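Local coordinates for protein aspartate-semialdehyde dehydrogenase 2 (PDB 2R00) that catalyses the NADPH-dependent reductive dephosphorylation of L-aspartyl-4-phosphate to L-aspartate-semialdehyde, a shared step in lysine and methionine biosynthesis, at residues H98-Y103 with V217-K222; D104-V109 with N124-P129. All blocks are in the same frame, centred on the assembly; numbering follows the deposited sequence.

Contact 1 (H98-Y103 with V217-K222); sequences HFRYDY and VWETQK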
loop_
_atom_site.group_PDB
_atom_site.type_symbol
_atom_site.label_atom_id
_atom_site.label_comp_id
_atom_site.label_asym_id
_atom_site.label_seq_id
_atom_site.Cartn_x
_atom_site.Cartn_y
_atom_site.Cartn_z
ATOM N N HIS A 98 24.267 3.768 -10.480
ATOM C CA HIS A 98 25.378 4.724 -10.666
ATOM C C HIS A 98 25.178 5.768 -11.769
ATOM O O HIS A 98 25.358 6.964 -11.508
ATOM C CB HIS A 98 26.765 4.061 -10.791
ATOM C CG HIS A 98 27.877 5.067 -10.847
ATOM N ND1 HIS A 98 28.280 5.792 -9.744
ATOM C CD2 HIS A 98 28.629 5.510 -11.881
ATOM C CE1 HIS A 98 29.224 6.646 -10.100
ATOM N NE2 HIS A 98 29.459 6.490 -11.392
ATOM N N PHE A 99 24.801 5.340 -12.977
ATOM C CA PHE A 99 24.688 6.275 -14.124
ATOM C C PHE A 99 23.280 6.746 -14.464
ATOM O O PHE A 99 23.085 7.466 -15.447
ATOM C CB PHE A 99 25.303 5.674 -15.388
ATOM C CG PHE A 99 26.768 5.431 -15.294
ATOM C CD1 PHE A 99 27.668 6.477 -15.410
ATOM C CD2 PHE A 99 27.256 4.140 -15.111
ATOM C CE1 PHE A 99 29.042 6.248 -15.317
ATOM C CE2 PHE A 99 28.623 3.898 -15.033
ATOM C CZ PHE A 99 29.519 4.950 -15.129
ATOM N N ARG A 100 22.297 6.359 -13.656
ATOM C CA ARG A 100 20.889 6.659 -13.981
ATOM C C ARG A 100 20.573 8.156 -14.046
ATOM O O ARG A 100 19.662 8.548 -14.752
ATOM C CB ARG A 100 19.931 5.994 -12.983
ATOM C CG ARG A 100 19.969 4.473 -12.957
ATOM C CD ARG A 100 18.899 3.909 -12.040
ATOM N NE ARG A 100 19.008 2.452 -11.984
ATOM C CZ ARG A 100 18.787 1.714 -10.901
ATOM N NH1 ARG A 100 18.433 2.287 -9.761
ATOM N NH2 ARG A 100 18.929 0.395 -10.965
ATOM N N TYR A 101 21.311 8.975 -13.298
ATOM C CA TYR A 101 20.955 10.405 -13.103
ATOM C C TYR A 101 21.886 11.333 -13.881
ATOM O O TYR A 101 21.717 12.550 -13.854
ATOM C CB TYR A 101 20.881 10.757 -11.584
ATOM C CG TYR A 101 20.169 9.652 -10.839
ATOM C CD1 TYR A 101 20.889 8.646 -10.189
ATOM C CD2 TYR A 101 18.773 9.558 -10.865
ATOM C CE1 TYR A 101 20.233 7.590 -9.559
ATOM C CE2 TYR A 101 18.112 8.500 -10.237
ATOM C CZ TYR A 101 18.849 7.520 -9.598
ATOM O OH TYR A 101 18.200 6.475 -8.986
ATOM N N ASP A 102 22.854 10.744 -14.585
ATOM C CA ASP A 102 23.776 11.500 -15.432
ATOM C C ASP A 102 23.030 12.124 -16.608
ATOM O O ASP A 102 22.377 11.424 -17.382
ATOM C CB ASP A 102 24.937 10.622 -15.923
ATOM C CG ASP A 102 25.929 10.287 -14.813
ATOM O OD1 ASP A 102 25.606 9.410 -13.998
ATOM O OD2 ASP A 102 27.017 10.908 -14.744
ATOM N N TYR A 103 23.139 13.446 -16.721
ATOM C CA TYR A 103 22.417 14.221 -17.725
ATOM C C TYR A 103 22.605 13.682 -19.143
ATOM O O TYR A 103 21.659 13.637 -19.926
ATOM C CB TYR A 103 22.866 15.681 -17.659
ATOM C CG TYR A 103 22.218 16.601 -18.677
ATOM C CD1 TYR A 103 20.879 16.941 -18.577
ATOM C CD2 TYR A 103 22.968 17.146 -19.724
ATOM C CE1 TYR A 103 20.285 17.794 -19.498
ATOM C CE2 TYR A 103 22.383 18.005 -20.652
ATOM C CZ TYR A 103 21.041 18.320 -20.527
ATOM O OH TYR A 103 20.449 19.168 -21.438
ATOM N N VAL A 217 11.387 9.694 -8.186
ATOM C CA VAL A 217 10.913 10.909 -8.827
ATOM C C VAL A 217 11.777 11.236 -10.033
ATOM O O VAL A 217 11.270 11.456 -11.121
ATOM C CB VAL A 217 10.957 12.118 -7.858
ATOM C CG1 VAL A 217 10.558 13.397 -8.591
ATOM C CG2 VAL A 217 10.059 11.888 -6.645
ATOM N N TRP A 218 13.089 11.257 -9.822
ATOM C CA TRP A 218 14.034 11.675 -10.849
ATOM C C TRP A 218 14.085 10.687 -12.012
ATOM O O TRP A 218 14.135 11.104 -13.176
ATOM C CB TRP A 218 15.427 11.893 -10.242
ATOM C CG TRP A 218 15.451 12.979 -9.190
ATOM C CD1 TRP A 218 14.690 14.128 -9.169
ATOM C CD2 TRP A 218 16.290 13.034 -8.029
ATOM N NE1 TRP A 218 14.995 14.877 -8.050
ATOM C CE2 TRP A 218 15.982 14.239 -7.343
ATOM C CE3 TRP A 218 17.281 12.188 -7.501
ATOM C CZ2 TRP A 218 16.615 14.608 -6.154
ATOM C CZ3 TRP A 218 17.912 12.561 -6.305
ATOM C CH2 TRP A 218 17.570 13.755 -5.648
ATOM N N GLU A 219 14.054 9.391 -11.702
ATOM C CA GLU A 219 13.939 8.364 -12.747
ATOM C C GLU A 219 12.655 8.510 -13.573
ATOM O O GLU A 219 12.698 8.445 -14.792
ATOM C CB GLU A 219 14.052 6.953 -12.156
ATOM C CG GLU A 219 15.445 6.624 -11.598
ATOM C CD GLU A 219 15.604 5.165 -11.179
ATOM O OE1 GLU A 219 15.041 4.278 -11.842
ATOM O OE2 GLU A 219 16.332 4.902 -10.191
ATOM N N THR A 220 11.524 8.707 -12.901
ATOM C CA THR A 220 10.211 8.819 -13.556
ATOM C C THR A 220 10.119 10.019 -14.505
ATOM O O THR A 220 9.658 9.893 -15.649
ATOM C CB THR A 220 9.080 8.873 -12.495
ATOM O OG1 THR A 220 9.066 7.632 -11.782
ATOM C CG2 THR A 220 7.717 9.096 -13.129
ATOM N N GLN A 221 10.580 11.174 -14.022
ATOM C CA GLN A 221 10.609 12.406 -14.813
ATOM C C GLN A 221 11.552 12.323 -16.015
ATOM O O GLN A 221 11.242 12.867 -17.085
ATOM C CB GLN A 221 10.998 13.590 -13.924
ATOM C CG GLN A 221 9.918 13.981 -12.916
ATOM C CD GLN A 221 10.352 15.106 -11.993
ATOM O OE1 GLN A 221 11.549 15.358 -11.809
ATOM N NE2 GLN A 221 9.380 15.779 -11.391
ATOM N N LYS A 222 12.704 11.674 -15.824
ATOM C CA LYS A 222 13.666 11.436 -16.903
ATOM C C LYS A 222 13.087 10.540 -18.002
ATOM O O LYS A 222 13.161 10.879 -19.186
ATOM C CB LYS A 222 14.961 10.819 -16.360
ATOM C CG LYS A 222 16.071 10.644 -17.390
ATOM C CD LYS A 222 17.424 10.391 -16.726
ATOM C CE LYS A 222 18.589 10.425 -17.727
ATOM N NZ LYS A 222 19.929 10.387 -17.015
HETATM O O HOH W 1 19.757 12.757 -15.538
#
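Lys222 reaches from helix 211-223 of the dimerization domain to the type I beta turn Phe99-Asp102 of the nucleotide-binding domain, so the contact bridges the two domains of the subunit. The Lys222 side chain is extended throughout, with CG anti to the backbone N (chi1 -175°), which carries the ammonium group from the helix to the backbone of the turn. Lys222 NZ donates to Asp102 O at 2.7 Å and to Arg100 O at 2.9 Å; both bonds meet the carbonyl from above its plane. A water 2.8 Å from Lys222 NZ accepts a bond and donates a weak one to Tyr101 O, and Ile105 O is a further acceptor; these four acceptors surround NZ and must share its three hydrogens. Three successive carbonyls of the turn are thus tied, directly or through water, to one lysine.

The second set of polar contacts centres on the buried Glu219. NH1 of Arg100 forms a long, weak salt bridge with OE2, the guanidinium and carboxylate planes lying 52° apart. The other carboxylate oxygen, OE1, is bonded to Asn130 N and Thr133 OG1, beside the catalytic Cys131; this probably fixes the rotation of the carboxylate. Glu219 may help to orient Arg100, a predicted phosphate-binding residue, from the second shell, although its bond is weak and the guanidinium NE is held by Asn128 O.

Apolar packing is modest. Tyr101 lays one ring face over Arg100 CB, while its CD2 lies 4.1 Å from Trp218 CB and its CE2 3.5 Å from Glu219 CG. At the end of that ring, the hydroxyl also bonds to Lys215 of the predicted phosphate site, and Tyr101 OH makes a short but weak hydrogen bond of 2.7 Å to Glu219 OE2.

Contact 2 (D104-V109 with N124-P129); sequences DIPLVV and NIIANP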
loop_
_atom_site.group_PDB
_atom_site.type_symbol
_atom_site.label_atom_id
_atom_site.label_comp_id
_atom_site.label_asym_id
_atom_site.label_seq_id
_atom_site.Cartn_x
_atom_site.Cartn_y
_atom_site.Cartn_z
ATOM N N ASP A 104 23.828 13.266 -19.442
ATOM C CA ASP A 104 24.224 12.829 -20.773
ATOM C C ASP A 104 23.989 11.340 -21.075
ATOM O O ASP A 104 24.292 10.873 -22.179
ATOM C CB ASP A 104 25.694 13.193 -21.006
ATOM C CG ASP A 104 26.634 12.769 -19.835
ATOM O OD1 ASP A 104 26.194 12.599 -18.663
ATOM O OD2 ASP A 104 27.845 12.649 -20.111
ATOM N N ILE A 105 23.444 10.606 -20.110
ATOM C CA ILE A 105 23.278 9.154 -20.252
ATOM C C ILE A 105 21.793 8.814 -20.260
ATOM O O ILE A 105 21.075 9.198 -19.332
ATOM C CB ILE A 105 24.046 8.380 -19.139
ATOM C CG1 ILE A 105 25.563 8.603 -19.308
ATOM C CG2 ILE A 105 23.661 6.868 -19.138
ATOM C CD1 ILE A 105 26.467 7.983 -18.227
ATOM N N PRO A 106 21.320 8.118 -21.320
ATOM C CA PRO A 106 19.910 7.747 -21.393
ATOM C C PRO A 106 19.520 6.708 -20.341
ATOM O O PRO A 106 20.297 5.796 -20.048
ATOM C CB PRO A 106 19.780 7.133 -22.796
ATOM C CG PRO A 106 21.148 6.602 -23.099
ATOM C CD PRO A 106 22.072 7.632 -22.497
ATOM N N LEU A 107 18.315 6.855 -19.791
ATOM C CA LEU A 107 17.747 5.899 -18.836
ATOM C C LEU A 107 16.510 5.281 -19.477
ATOM O O LEU A 107 15.512 5.967 -19.667
ATOM C CB LEU A 107 17.351 6.623 -17.545
ATOM C CG LEU A 107 16.613 5.849 -16.441
ATOM C CD1 LEU A 107 17.560 4.788 -15.847
ATOM C CD2 LEU A 107 16.105 6.802 -15.343
ATOM N N VAL A 108 16.565 3.988 -19.789
ATOM C CA VAL A 108 15.649 3.438 -20.795
ATOM C C VAL A 108 14.724 2.317 -20.319
ATOM O O VAL A 108 15.174 1.337 -19.749
ATOM C CB VAL A 108 16.425 2.992 -22.074
ATOM C CG1 VAL A 108 15.493 2.346 -23.077
ATOM C CG2 VAL A 108 17.168 4.195 -22.697
ATOM N N VAL A 109 13.426 2.502 -20.563
ATOM C CA VAL A 109 12.424 1.434 -20.545
ATOM C C VAL A 109 11.917 1.305 -21.996
ATOM O O VAL A 109 11.252 2.217 -22.501
ATOM C CB VAL A 109 11.219 1.789 -19.625
ATOM C CG1 VAL A 109 10.098 0.740 -19.758
ATOM C CG2 VAL A 109 11.664 1.935 -18.161
ATOM N N ASN A 124 28.811 5.893 -24.469
ATOM C CA ASN A 124 28.795 4.433 -24.650
ATOM C C ASN A 124 28.207 3.724 -23.431
ATOM O O ASN A 124 28.596 2.601 -23.089
ATOM C CB ASN A 124 30.183 3.876 -25.007
ATOM C CG ASN A 124 30.566 4.133 -26.469
ATOM O OD1 ASN A 124 29.744 4.576 -27.284
ATOM N ND2 ASN A 124 31.827 3.866 -26.797
ATOM N N ILE A 125 27.255 4.394 -22.782
ATOM C CA ILE A 125 26.540 3.812 -21.654
ATOM C C ILE A 125 25.054 4.131 -21.770
ATOM O O ILE A 125 24.680 5.258 -22.135
ATOM C CB ILE A 125 27.081 4.322 -20.280
ATOM C CG1 ILE A 125 28.591 4.093 -20.146
ATOM C CG2 ILE A 125 26.371 3.605 -19.123
ATOM C CD1 ILE A 125 29.232 4.953 -19.068
ATOM N N ILE A 126 24.232 3.118 -21.483
ATOM C CA ILE A 126 22.785 3.259 -21.305
ATOM C C ILE A 126 22.469 2.714 -19.902
ATOM O O ILE A 126 22.965 1.667 -19.529
ATOM C CB ILE A 126 21.983 2.411 -22.346
ATOM C CG1 ILE A 126 22.404 2.751 -23.783
ATOM C CG2 ILE A 126 20.482 2.617 -22.165
ATOM C CD1 ILE A 126 22.014 1.684 -24.825
ATOM N N ALA A 127 21.651 3.426 -19.138
ATOM C CA ALA A 127 21.342 3.033 -17.756
ATOM C C ALA A 127 20.028 2.265 -17.713
ATOM O O ALA A 127 19.056 2.671 -18.354
ATOM C CB ALA A 127 21.265 4.266 -16.876
ATOM N N ASN A 128 20.021 1.152 -16.974
ATOM C CA ASN A 128 18.829 0.332 -16.743
ATOM C C ASN A 128 18.178 0.897 -15.489
ATOM O O ASN A 128 18.872 1.072 -14.489
ATOM C CB ASN A 128 19.253 -1.133 -16.499
ATOM C CG ASN A 128 18.139 -2.160 -16.780
ATOM O OD1 ASN A 128 17.881 -3.066 -15.967
ATOM N ND2 ASN A 128 17.522 -2.059 -17.943
ATOM N N PRO A 129 16.867 1.226 -15.537
ATOM C CA PRO A 129 16.241 1.781 -14.338
ATOM C C PRO A 129 15.966 0.753 -13.236
ATOM O O PRO A 129 16.139 -0.454 -13.432
ATOM C CB PRO A 129 14.909 2.376 -14.854
ATOM C CG PRO A 129 14.991 2.347 -16.348
ATOM C CD PRO A 129 15.910 1.167 -16.652
#
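Pro106 O accepts a nearly straight hydrogen bond of 2.9 Å from Ala127 N (N-H...O angle 173°), and Ala127 O in turn receives Val108 N at 3.2 Å. These two bonds flank Leu107 and make a single parallel-type beta bridge between Leu107 and Ala127, with a CA-H...O contact from Leu107 CA to the same Ala127 O. The bridge adds residues 106-108 to the outer side of strand 125-127, the last strand of the Rossmann-type sheet.

Apolar side chains pack around the bridge. Leu107 CD1 touches both Ala127 CB and, at 3.6 Å, Pro129 CG; a chi1 of 174° swings the leucine CG away from its backbone N, bringing CD1 against the proline ring. Val109 CG2 meets Pro129 CG as well. Pro129 CD lies close to the backbone, 3.2 Å from Val108 O, an oxygen that also accepts a bond from Asn323. Val108 CG2 meets Ile126 CG2 at 3.7 Å, whereas Ile105 sets CG2 against Ala127 CB and CD1 against Ile125 CD1.

Strand 91-94 lies on the other side of strand 125-127, hydrogen-bonding to Ile126 through Val92 and Asp94. Helix 316-335 packs on Ile126 and Pro129, helix 131-147 on Val109 and Pro129, and helix 211-223 on Leu107 and Pro129.

In the fold
The two contacts lie about 9 Å apart between centres, on the same side of the chain's centre, and contact 2 is nested within the longer loop that contact 1 closes. Along the chain, 98-103 runs directly into 104-109, both in the connection between strands 91-94 and 125-127; 124-129 follows, leading into helix 131-147 with Cys131 at its start, and 217-222 comes last. Contact 2 fixes that connection to the edge of the nucleotide-binding sheet, while contact 1 ties it to helix 211-223 of the dimerization domain. Arg100, predicted to bind phosphate, thus lies where the two contacts meet, its side chain about 8 Å from that of the catalytic Cys131.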